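Local coordinates for protein glycerol-3-phosphate dehydrogenase [NAD(+)] 1 (Saccharomyces cerevisiae, PDB 4FGW) that catalyses the NAD-dependent interconversion of dihydroxyacetone phosphate and glycerol 3-phosphate, supporting glycerol production during hyperosmotic stress in yeast, at residues A[46-51]-A[183-188]; A[52-57]-A[66-71]; A[84-87]-A[91-94]; A[216-221]-A[229-234]; A[311-316]-A[330-335]. All blocks are in the same frame, centred on the assembly; numbering follows the deposited sequence.

Contact 1: A[46-51]-A[183-188]; sequences GTTIAK and NIATEV
A185, the first residue of helix 185-189, faces T48 in the middle of segment 46-51, with the A185 CA and T48 CA atoms 5.9 Å apart. Its helix starts directly after I184, which occupies the N-cap position and whose carbonyl accepts V188 N. A185 CB packs beside T48 OG1 at 3.7 Å, while A185 O lies 3.3 Å from T48 CG2, with OG1 only slightly farther. The threonine hydroxyl is hydrogen-bonded within its own helix, to N44 O one turn earlier. The same rotation about CA-CB (chi1 -54°) that brings OG1 beside the backbone N sends CG2 anti to that N and out toward helix 185-189.

T186 and E187 turn from helix 44-59, E187 packing on W260 of the second subunit. At V188 the chain has come round again to T48. V188 CB lies 3.7 Å from T48 CG2, and V188 CG1 is 3.8 Å from the same methyl, which thus touches the A185 carbonyl oxygen and the valine together, both on its helix 185-189 side. No hydrogen bond crosses this small, fully buried interface. Beyond V188, however, E191 forms a salt bridge with K51 NZ, which also pairs with E55.

G46 and A185 are both assigned to NAD(+) binding by similarity. G46 is the last glycine of a GxGxxG sequence that runs from the end of strand 35-40 into the first turn of helix 44-59, consistent with the dinucleotide-binding turn of a Rossmann fold, against whose helix the start of helix 185-189 is seated.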
# COMPACT_ATOMS: atom_id res chain seq x y z
N GLY A 46 1.16 20.33 17.10
CA GLY A 46 2.17 21.24 17.63
C GLY A 46 2.69 20.85 19.00
O GLY A 46 3.91 20.81 19.19
N THR A 47 1.77 20.56 19.95
CA THR A 47 2.11 20.15 21.32
C THR A 47 2.78 18.77 21.32
O THR A 47 3.75 18.55 22.05
CB THR A 47 0.88 20.19 22.24
OG1 THR A 47 0.19 21.41 22.03
CG2 THR A 47 1.22 20.03 23.71
N THR A 48 2.25 17.85 20.49
CA THR A 48 2.75 16.49 20.33
C THR A 48 4.19 16.50 19.80
O THR A 48 5.06 15.88 20.42
CB THR A 48 1.78 15.67 19.47
OG1 THR A 48 0.46 15.75 20.03
CG2 THR A 48 2.19 14.22 19.37
N ILE A 49 4.45 17.23 18.70
CA ILE A 49 5.79 17.32 18.14
C ILE A 49 6.79 17.99 19.09
O ILE A 49 7.95 17.58 19.12
CB ILE A 49 5.81 17.82 16.66
CG1 ILE A 49 6.74 16.95 15.79
CG2 ILE A 49 6.15 19.30 16.53
CD1 ILE A 49 6.14 15.62 15.34
N ALA A 50 6.31 18.95 19.90
CA ALA A 50 7.09 19.67 20.91
C ALA A 50 7.47 18.75 22.07
O ALA A 50 8.54 18.92 22.66
CB ALA A 50 6.31 20.86 21.41
N LYS A 51 6.60 17.76 22.39
CA LYS A 51 6.82 16.74 23.43
C LYS A 51 7.92 15.78 22.96
O LYS A 51 8.82 15.45 23.74
CB LYS A 51 5.50 15.99 23.73
CG LYS A 51 5.61 14.87 24.76
CD LYS A 51 4.32 14.08 24.85
CE LYS A 51 4.40 12.92 25.82
NZ LYS A 51 5.06 11.73 25.22
N ASN A 183 0.47 9.08 10.55
CA ASN A 183 0.36 9.38 11.98
C ASN A 183 -0.73 10.38 12.31
O ASN A 183 -1.15 11.14 11.45
CB ASN A 183 1.73 9.80 12.58
CG ASN A 183 2.47 10.85 11.81
OD1 ASN A 183 2.04 12.00 11.69
ND2 ASN A 183 3.62 10.49 11.31
N ILE A 184 -1.19 10.35 13.56
CA ILE A 184 -2.22 11.22 14.16
C ILE A 184 -1.60 11.72 15.48
O ILE A 184 -1.04 10.92 16.23
CB ILE A 184 -3.54 10.41 14.41
CG1 ILE A 184 -4.16 9.92 13.11
CG2 ILE A 184 -4.55 11.24 15.17
CD1 ILE A 184 -5.08 8.63 13.23
N ALA A 185 -1.72 13.03 15.76
CA ALA A 185 -1.21 13.67 16.98
C ALA A 185 -1.58 12.91 18.25
O ALA A 185 -0.71 12.63 19.07
CB ALA A 185 -1.71 15.10 17.06
N THR A 186 -2.87 12.55 18.38
CA THR A 186 -3.47 11.81 19.50
C THR A 186 -2.75 10.49 19.82
O THR A 186 -2.52 10.19 20.98
CB THR A 186 -4.99 11.69 19.25
OG1 THR A 186 -5.57 12.98 19.50
CG2 THR A 186 -5.68 10.65 20.13
N GLU A 187 -2.39 9.72 18.78
CA GLU A 187 -1.70 8.45 18.94
C GLU A 187 -0.23 8.62 19.29
O GLU A 187 0.27 7.91 20.16
CB GLU A 187 -1.89 7.55 17.70
CG GLU A 187 -3.31 7.03 17.56
CD GLU A 187 -3.40 5.74 16.77
OE1 GLU A 187 -3.66 4.68 17.39
OE2 GLU A 187 -3.18 5.78 15.54
N VAL A 188 0.48 9.57 18.61
CA VAL A 188 1.89 9.87 18.87
C VAL A 188 2.05 10.35 20.33
O VAL A 188 2.98 9.91 21.01
CB VAL A 188 2.53 10.88 17.86
CG1 VAL A 188 4.02 11.10 18.15
CG2 VAL A 188 2.33 10.44 16.42

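Contact 2: A[52-57]-A[66-71]; sequences VVAENC and PIVQMW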
# COMPACT_ATOMS: atom_id res chain seq x y z
N VAL A 52 7.85 15.35 21.68
CA VAL A 52 8.80 14.47 20.99
C VAL A 52 10.21 15.13 20.99
O VAL A 52 11.19 14.48 21.37
CB VAL A 52 8.28 14.17 19.55
CG1 VAL A 52 9.38 13.62 18.64
CG2 VAL A 52 7.08 13.23 19.59
N VAL A 53 10.27 16.42 20.62
CA VAL A 53 11.48 17.23 20.55
C VAL A 53 12.08 17.47 21.96
O VAL A 53 13.29 17.29 22.12
CB VAL A 53 11.23 18.52 19.73
CG1 VAL A 53 12.29 19.59 19.99
CG2 VAL A 53 11.16 18.21 18.23
N ALA A 54 11.24 17.80 22.97
CA ALA A 54 11.70 18.02 24.36
C ALA A 54 12.30 16.76 24.99
O ALA A 54 13.25 16.85 25.77
CB ALA A 54 10.57 18.56 25.22
N GLU A 55 11.74 15.58 24.64
CA GLU A 55 12.21 14.27 25.10
C GLU A 55 13.62 13.99 24.56
O GLU A 55 14.47 13.50 25.30
CB GLU A 55 11.25 13.16 24.63
CG GLU A 55 10.03 12.99 25.52
CD GLU A 55 8.90 12.16 24.93
OE1 GLU A 55 9.16 11.38 23.98
OE2 GLU A 55 7.76 12.29 25.41
N ASN A 56 13.85 14.33 23.27
CA ASN A 56 15.13 14.14 22.60
C ASN A 56 16.20 15.14 23.01
O ASN A 56 17.38 14.77 23.05
CB ASN A 56 14.95 14.07 21.09
CG ASN A 56 14.34 12.78 20.62
OD1 ASN A 56 14.65 11.69 21.11
ND2 ASN A 56 13.48 12.86 19.62
N CYS A 57 15.81 16.40 23.33
CA CYS A 57 16.73 17.44 23.80
C CYS A 57 17.33 17.04 25.14
O CYS A 57 18.53 17.21 25.34
CB CYS A 57 16.04 18.80 23.87
SG CYS A 57 15.70 19.54 22.26
N PRO A 66 19.00 22.24 26.55
CA PRO A 66 18.03 21.51 27.39
C PRO A 66 16.56 21.87 27.22
O PRO A 66 15.72 20.97 27.19
CB PRO A 66 18.52 21.79 28.83
CG PRO A 66 19.93 22.22 28.68
CD PRO A 66 19.98 22.96 27.38
N ILE A 67 16.26 23.17 27.10
CA ILE A 67 14.90 23.73 27.01
C ILE A 67 14.40 23.87 25.57
O ILE A 67 15.13 24.35 24.70
CB ILE A 67 14.81 25.09 27.78
CG1 ILE A 67 15.61 25.07 29.10
CG2 ILE A 67 13.37 25.53 28.02
CD1 ILE A 67 16.86 25.94 29.08
N VAL A 68 13.15 23.49 25.36
CA VAL A 68 12.47 23.69 24.08
C VAL A 68 11.32 24.63 24.29
O VAL A 68 10.52 24.44 25.19
CB VAL A 68 11.92 22.37 23.47
CG1 VAL A 68 10.92 22.66 22.38
CG2 VAL A 68 13.03 21.53 22.93
N GLN A 69 11.28 25.67 23.47
CA GLN A 69 10.27 26.72 23.52
C GLN A 69 9.12 26.38 22.56
O GLN A 69 9.35 25.87 21.46
CB GLN A 69 10.89 28.07 23.16
CG GLN A 69 10.26 29.24 23.90
CD GLN A 69 10.73 29.45 25.33
OE1 GLN A 69 10.08 30.16 26.11
NE2 GLN A 69 11.86 28.87 25.72
N MET A 70 7.88 26.64 22.99
CA MET A 70 6.70 26.40 22.16
C MET A 70 5.85 27.66 22.12
O MET A 70 5.36 28.09 23.17
CB MET A 70 5.89 25.19 22.64
CG MET A 70 4.65 24.91 21.79
SD MET A 70 3.68 23.48 22.27
CE MET A 70 3.02 24.01 23.83
N TRP A 71 5.68 28.24 20.92
CA TRP A 71 4.85 29.43 20.78
C TRP A 71 3.37 29.07 20.90
O TRP A 71 2.84 28.31 20.09
CB TRP A 71 5.13 30.24 19.50
CG TRP A 71 4.21 31.42 19.37
CD1 TRP A 71 4.19 32.53 20.16
CD2 TRP A 71 3.07 31.52 18.50
NE1 TRP A 71 3.15 33.36 19.79
CE2 TRP A 71 2.44 32.76 18.78
CE3 TRP A 71 2.53 30.70 17.50
CZ2 TRP A 71 1.31 33.19 18.08
CZ3 TRP A 71 1.41 31.13 16.81
CH2 TRP A 71 0.81 32.37 17.10
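Helix 52-57 runs nearly antiparallel to strand 67-71, the two axes approaching to 8.1 Å at an angle of 164°, with A54 and V68 facing each other and C57 nearest P66. V68 carries most of the contact, and chiefly through one methyl. With chi1 at 164°, its CG1 is anti to the backbone N while CG2 falls beside that N, among three helix residues. V68 CG2 touches V53 CG1 at 3.6 Å, where the two valines meet at about a right angle. It also touches C57 SG at 3.4 Å and the backbone of A54, whose CA is 4.0 Å away. This is the return half of the first beta-alpha-beta crossover of the Rossmann domain: strand 35-40, helix 44-59, then strand 67-71 parallel and adjacent to the first. V53 and C57 accordingly also pack on V37 of strand 35-40, and A54 reaches L105 of strand 105-108, so the helix straddles its own strand pair and the next strand out. At the C-terminal end of segment 52-57, C57 CB rests 4.0 Å from P66 O. That carbonyl and A54 O both accept hydrogen bonds from N104 ND2, one amide bridging helix and strand.

Contact 3: A[84-87]-A[91-94]; sequences EIIN and QNVK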
# COMPACT_ATOMS: atom_id res chain seq x y z
N GLU A 84 0.79 29.42 31.22
CA GLU A 84 1.14 29.13 32.61
C GLU A 84 0.60 27.80 33.12
O GLU A 84 1.19 27.21 34.03
CB GLU A 84 0.76 30.30 33.53
CG GLU A 84 1.42 31.62 33.16
CD GLU A 84 2.91 31.73 33.39
OE1 GLU A 84 3.69 31.23 32.54
OE2 GLU A 84 3.30 32.36 34.40
N ILE A 85 -0.51 27.31 32.52
CA ILE A 85 -1.12 26.00 32.82
C ILE A 85 -0.13 24.91 32.36
O ILE A 85 0.09 23.92 33.07
CB ILE A 85 -2.53 25.87 32.15
CG1 ILE A 85 -3.57 26.78 32.86
CG2 ILE A 85 -3.02 24.40 32.10
CD1 ILE A 85 -4.79 27.20 32.00
N ILE A 86 0.50 25.13 31.18
CA ILE A 86 1.51 24.24 30.59
C ILE A 86 2.83 24.33 31.39
O ILE A 86 3.44 23.29 31.65
CB ILE A 86 1.68 24.52 29.06
CG1 ILE A 86 0.40 24.11 28.28
CG2 ILE A 86 2.92 23.84 28.47
CD1 ILE A 86 0.09 24.96 27.06
N ASN A 87 3.24 25.54 31.83
CA ASN A 87 4.47 25.71 32.61
C ASN A 87 4.33 25.28 34.09
O ASN A 87 4.89 25.91 34.97
CB ASN A 87 5.03 27.13 32.45
CG ASN A 87 5.41 27.50 31.03
OD1 ASN A 87 5.70 26.65 30.18
ND2 ASN A 87 5.41 28.79 30.74
N GLN A 91 0.42 20.29 31.06
CA GLN A 91 -0.68 19.72 30.27
C GLN A 91 -1.35 20.80 29.43
O GLN A 91 -1.72 21.85 29.97
CB GLN A 91 -1.72 19.07 31.20
CG GLN A 91 -1.67 17.55 31.24
CD GLN A 91 -2.97 16.94 31.71
OE1 GLN A 91 -4.04 17.11 31.09
NE2 GLN A 91 -2.91 16.18 32.79
N ASN A 92 -1.50 20.56 28.11
CA ASN A 92 -2.21 21.48 27.22
C ASN A 92 -3.68 21.08 27.33
O ASN A 92 -4.21 20.37 26.47
CB ASN A 92 -1.69 21.39 25.78
CG ASN A 92 -2.19 22.49 24.86
OD1 ASN A 92 -3.30 23.03 24.99
ND2 ASN A 92 -1.39 22.84 23.87
N VAL A 93 -4.30 21.50 28.44
CA VAL A 93 -5.68 21.21 28.85
C VAL A 93 -6.75 21.34 27.77
O VAL A 93 -7.72 20.59 27.80
CB VAL A 93 -6.02 21.90 30.21
CG1 VAL A 93 -6.98 23.08 30.06
CG2 VAL A 93 -6.54 20.89 31.23
N LYS A 94 -6.56 22.26 26.80
CA LYS A 94 -7.51 22.51 25.72
C LYS A 94 -7.24 21.69 24.45
O LYS A 94 -8.16 21.08 23.92
CB LYS A 94 -7.59 24.02 25.40
CG LYS A 94 -8.78 24.39 24.51
CD LYS A 94 -8.84 25.87 24.21
CE LYS A 94 -9.90 26.17 23.19
NZ LYS A 94 -9.98 27.62 22.87
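I86, near the end of helix 82-86, lays its longer branch along Q91 and N92. Its CB stays back, 4.4 Å from Q91 O. From there CG1, turned beside the backbone N (chi1 -68°), meets Q91 O at 3.5 Å and N92 CA at 3.9 Å. The terminal CD1 continues past the N92 side chain, 4.0 Å from N92 CG and scarcely farther from CB and ND2, the two side chains running side by side in the same direction. Q91 O also touches I85 CG2 at 3.6 Å, so two adjacent isoleucines crowd one carbonyl. The same oxygen takes a weak bond from V93 N, closing an inverse gamma turn centred on N92. I85 CG2 adds a looser apolar contact with V93 CB at 4.3 Å. The N92 amide is held elsewhere: OD1 accepts Y95 N, and ND2 makes weak hydrogen bonds to S42 O, in the glycine-rich turn that probably binds NAD(+), and to T47 OG1 just after it. The contact thus folds the loop after helix 82-86 back on that helix. I86 also packs on A107 of strand 105-108, an edge strand of the sheet within this chain, whose A107 N is bound by N87 OD1, while N92 leans toward the start of helix 44-59.

Contact 4: A[216-221]-A[229-234]; sequences KVLKAL and VSVIED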
# COMPACT_ATOMS: atom_id res chain seq x y z
N LYS A 216 21.65 13.44 10.52
CA LYS A 216 21.96 12.82 11.82
C LYS A 216 21.28 13.60 12.95
O LYS A 216 20.69 12.99 13.84
CB LYS A 216 23.48 12.73 12.05
CG LYS A 216 24.17 11.65 11.21
CD LYS A 216 25.14 10.80 12.03
CE LYS A 216 26.55 11.34 12.10
NZ LYS A 216 27.46 10.43 12.85
N VAL A 217 21.36 14.96 12.89
CA VAL A 217 20.76 15.88 13.86
C VAL A 217 19.22 15.73 13.82
O VAL A 217 18.59 15.61 14.88
CB VAL A 217 21.26 17.34 13.64
CG1 VAL A 217 20.38 18.35 14.37
CG2 VAL A 217 22.72 17.49 14.07
N LEU A 218 18.64 15.68 12.60
CA LEU A 218 17.20 15.51 12.37
C LEU A 218 16.68 14.15 12.82
O LEU A 218 15.56 14.07 13.31
CB LEU A 218 16.82 15.79 10.91
CG LEU A 218 17.00 17.23 10.43
CD1 LEU A 218 16.85 17.32 8.95
CD2 LEU A 218 16.04 18.19 11.12
N LYS A 219 17.50 13.09 12.67
CA LYS A 219 17.17 11.74 13.13
C LYS A 219 17.12 11.73 14.65
O LYS A 219 16.17 11.22 15.22
CB LYS A 219 18.19 10.70 12.61
CG LYS A 219 17.93 9.25 13.05
CD LYS A 219 16.96 8.49 12.15
CE LYS A 219 16.87 7.03 12.55
NZ LYS A 219 16.42 6.18 11.41
N ALA A 220 18.13 12.34 15.30
CA ALA A 220 18.23 12.44 16.75
C ALA A 220 17.13 13.33 17.34
O ALA A 220 16.65 13.06 18.44
CB ALA A 220 19.60 12.97 17.15
N LEU A 221 16.71 14.39 16.60
CA LEU A 221 15.69 15.34 17.04
C LEU A 221 14.28 14.77 17.09
O LEU A 221 13.53 15.08 18.02
CB LEU A 221 15.72 16.61 16.15
CG LEU A 221 14.81 17.79 16.53
CD1 LEU A 221 15.16 18.36 17.90
CD2 LEU A 221 14.89 18.88 15.49
N VAL A 229 11.57 7.33 12.83
CA VAL A 229 11.89 8.40 11.90
C VAL A 229 12.85 7.94 10.81
O VAL A 229 13.88 7.33 11.11
CB VAL A 229 12.38 9.69 12.65
CG1 VAL A 229 12.99 10.72 11.71
CG2 VAL A 229 11.24 10.31 13.44
N SER A 230 12.51 8.25 9.55
CA SER A 230 13.36 8.01 8.39
C SER A 230 13.67 9.39 7.81
O SER A 230 12.74 10.15 7.51
CB SER A 230 12.65 7.13 7.37
OG SER A 230 13.38 7.11 6.15
N VAL A 231 14.95 9.75 7.72
CA VAL A 231 15.39 11.04 7.21
C VAL A 231 15.89 10.93 5.77
O VAL A 231 16.78 10.13 5.47
CB VAL A 231 16.42 11.78 8.12
CG1 VAL A 231 16.51 13.26 7.74
CG2 VAL A 231 16.06 11.63 9.59
N ILE A 232 15.29 11.72 4.87
CA ILE A 232 15.62 11.75 3.44
C ILE A 232 15.83 13.20 2.96
O ILE A 232 15.76 14.13 3.77
CB ILE A 232 14.55 10.98 2.58
CG1 ILE A 232 13.14 11.61 2.70
CG2 ILE A 232 14.55 9.48 2.92
CD1 ILE A 232 12.21 11.33 1.55
N GLU A 233 16.07 13.38 1.65
CA GLU A 233 16.28 14.69 1.02
C GLU A 233 15.00 15.21 0.36
O GLU A 233 14.72 16.40 0.44
CB GLU A 233 17.40 14.61 -0.03
CG GLU A 233 18.79 14.61 0.56
CD GLU A 233 19.78 15.43 -0.24
OE1 GLU A 233 20.49 14.84 -1.09
OE2 GLU A 233 19.84 16.67 -0.04
N ASP A 234 14.25 14.32 -0.31
CA ASP A 234 13.06 14.63 -1.10
C ASP A 234 11.90 15.31 -0.34
O ASP A 234 10.93 14.65 0.05
CB ASP A 234 12.63 13.40 -1.93
CG ASP A 234 11.61 13.65 -3.03
OD1 ASP A 234 11.29 14.83 -3.29
OD2 ASP A 234 11.12 12.66 -3.61
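L218 and K219 of helix 215-222 lie against V231 of strand 227-232, whose two methyls are divided between them. L218 comes first: its CB approaches V231 CG1 at 4.1 Å, and the rest of its side chain extends onto Y200 and V213. K219 follows with a longer contact. Its backbone N is 3.7 Å from V231 CG2 and its CB 3.8 Å from the same methyl, so the root of the lysine covers the valine. The chain leaves with CG anti to the backbone N and then bends at chi2 (86°), which turns the amino end toward the start of segment 229-234. K219 NZ donates to V229 O at 2.8 Å, approaching the carbonyl almost head-on, with a C=O...N angle of 170°.

Helix and strand are almost antiparallel, at 159°, as expected for the returning arm of the beta-alpha-beta unit made by strand 194-199, helix 215-222 and strand 227-232. The last strand ends the sheet within this chain. S230 and I232 make its backbone bonds to strand 194-199, whereas the N and O of V229, on the edge away from that strand, are met by H223 ND1 and the lysine. V229 also packs on T196, V198 and F222. K219 NZ has a second, weak and long ion pair with E385 of the second subunit. Farther along the helix, L221 O accepts a hydrogen bond from N56 ND2.

Contact 5: A[311-316]-A[330-335]; sequences NVKVAR and KELLNG
V314 and L333 meet at about a right angle, the valine pressing one methyl into the fork of the leucine. V314 CG2 lies 3.7 Å from L333 CD1, 3.9 Å from L333 CG and 4.0 Å from L333 CD2. That methyl is directed there by chi1 of 165°, which places CG1 anti to the backbone N and CG2 beside it. L332, the neighbouring leucine, covers the flank: its CD1 sits over the backbone, 3.6 Å from K313 O and 4.1 Å from V314 CA. K313 adds the apolar part of its extended chain, slanting across L332, with CG 3.8 Å from L332 CD1 and CE 4.1 Å from L332 CD2.

The two segments belong to consecutive helices, 310-320 and 325-333, joined by a short connection in the all-helical C-terminal part of the protein. The interface is purely van der Waals, buried at V314 and L333 and more open toward K313.

Outside this layer, L332 packs back on L317 of the first helix, and L333 touches R310 and A338. R310 is assigned to NAD(+) and substrate, and N311 to substrate, by similarity; L333 thus touches a residue that probably binds both ligands. N311 itself turns away from helix 325-333 toward N246 and A249 of helix 235-257, its OD1 accepting G340 N. On that long helix E256 forms a salt bridge with R316 NE.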
# COMPACT_ATOMS: atom_id res chain seq x y z
N ASN A 311 -12.30 11.49 4.43
CA ASN A 311 -12.41 11.38 2.97
C ASN A 311 -13.04 10.07 2.51
O ASN A 311 -13.98 10.11 1.72
CB ASN A 311 -11.05 11.63 2.31
CG ASN A 311 -10.51 13.00 2.62
OD1 ASN A 311 -10.90 13.99 2.01
ND2 ASN A 311 -9.61 13.08 3.60
N VAL A 312 -12.55 8.91 3.02
CA VAL A 312 -13.09 7.59 2.68
C VAL A 312 -14.55 7.42 3.18
O VAL A 312 -15.39 6.93 2.43
CB VAL A 312 -12.12 6.41 3.03
CG1 VAL A 312 -11.95 6.21 4.52
CG2 VAL A 312 -12.55 5.10 2.36
N LYS A 313 -14.84 7.90 4.41
CA LYS A 313 -16.15 7.83 5.07
C LYS A 313 -17.23 8.61 4.30
O LYS A 313 -18.33 8.08 4.12
CB LYS A 313 -16.06 8.32 6.53
CG LYS A 313 -17.21 7.88 7.42
CD LYS A 313 -16.94 8.20 8.89
CE LYS A 313 -17.99 7.61 9.79
NZ LYS A 313 -17.62 7.72 11.23
N VAL A 314 -16.92 9.86 3.86
CA VAL A 314 -17.85 10.71 3.10
C VAL A 314 -18.18 10.05 1.76
O VAL A 314 -19.36 9.91 1.42
CB VAL A 314 -17.33 12.17 2.93
CG1 VAL A 314 -18.10 12.93 1.84
CG2 VAL A 314 -17.43 12.93 4.25
N ALA A 315 -17.13 9.60 1.04
CA ALA A 315 -17.21 8.94 -0.26
C ALA A 315 -18.03 7.65 -0.21
O ALA A 315 -18.78 7.37 -1.14
CB ALA A 315 -15.81 8.65 -0.76
N ARG A 316 -17.89 6.89 0.89
CA ARG A 316 -18.61 5.64 1.17
C ARG A 316 -20.12 5.93 1.31
O ARG A 316 -20.94 5.19 0.76
CB ARG A 316 -18.04 4.99 2.44
CG ARG A 316 -18.05 3.49 2.42
CD ARG A 316 -17.58 2.91 3.74
NE ARG A 316 -16.12 2.86 3.84
CZ ARG A 316 -15.42 3.36 4.86
NH1 ARG A 316 -16.04 3.96 5.87
NH2 ARG A 316 -14.09 3.25 4.88
N LYS A 330 -21.76 17.03 5.98
CA LYS A 330 -22.53 17.58 7.10
C LYS A 330 -23.06 16.45 8.01
O LYS A 330 -23.02 16.60 9.24
CB LYS A 330 -23.70 18.45 6.56
CG LYS A 330 -24.63 19.03 7.63
CD LYS A 330 -24.61 20.54 7.66
CE LYS A 330 -25.65 21.09 8.60
NZ LYS A 330 -25.68 22.58 8.58
N GLU A 331 -23.54 15.34 7.41
CA GLU A 331 -24.11 14.19 8.10
C GLU A 331 -23.14 13.43 9.00
O GLU A 331 -23.55 12.92 10.05
CB GLU A 331 -24.77 13.22 7.10
CG GLU A 331 -25.90 12.39 7.70
CD GLU A 331 -26.45 11.31 6.81
OE1 GLU A 331 -26.05 10.13 6.99
OE2 GLU A 331 -27.29 11.62 5.93
N LEU A 332 -21.86 13.34 8.61
CA LEU A 332 -20.87 12.59 9.39
C LEU A 332 -19.85 13.44 10.12
O LEU A 332 -19.62 13.23 11.31
CB LEU A 332 -20.13 11.54 8.51
CG LEU A 332 -20.95 10.60 7.63
CD1 LEU A 332 -20.14 10.14 6.44
CD2 LEU A 332 -21.46 9.40 8.42
N LEU A 333 -19.19 14.38 9.41
CA LEU A 333 -18.09 15.17 9.96
C LEU A 333 -18.47 16.40 10.79
O LEU A 333 -17.58 17.03 11.38
CB LEU A 333 -17.05 15.54 8.87
CG LEU A 333 -16.84 14.60 7.67
CD1 LEU A 333 -15.87 15.22 6.69
CD2 LEU A 333 -16.32 13.24 8.10
N ASN A 334 -19.77 16.72 10.86
CA ASN A 334 -20.34 17.88 11.57
C ASN A 334 -19.60 19.22 11.32
O ASN A 334 -19.82 19.84 10.27
CB ASN A 334 -20.74 17.57 13.04
CG ASN A 334 -19.68 17.65 14.12
OD1 ASN A 334 -19.86 18.33 15.14
ND2 ASN A 334 -18.57 16.95 13.95
N GLY A 335 -18.69 19.62 12.21
CA GLY A 335 -17.92 20.85 12.09
C GLY A 335 -16.55 20.66 11.48
O GLY A 335 -15.63 21.43 11.77

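Contacts 1, 2 and 3 all lie in the N-terminal, NAD-binding part. Contacts 1 and 2 occupy successive turns of helix 44-59, their centres about 13 Å apart, with M70 packing on T47 and A50; the centre of contact 3 lies about 15 Å from each. The chain makes contacts 2 and 3 before returning at 183-188 to complete contact 1. Contact 4 follows, at the far edge of the same sheet as contact 2, about 17 Å away centre to centre. Contact 5 comes last, in the helical C-terminal part, its centre about 24 Å from contact 1 and about 36 Å from contact 2. Contacts 1 and 5 include probable NAD(+) and substrate residues, consistent with an active site between the domains.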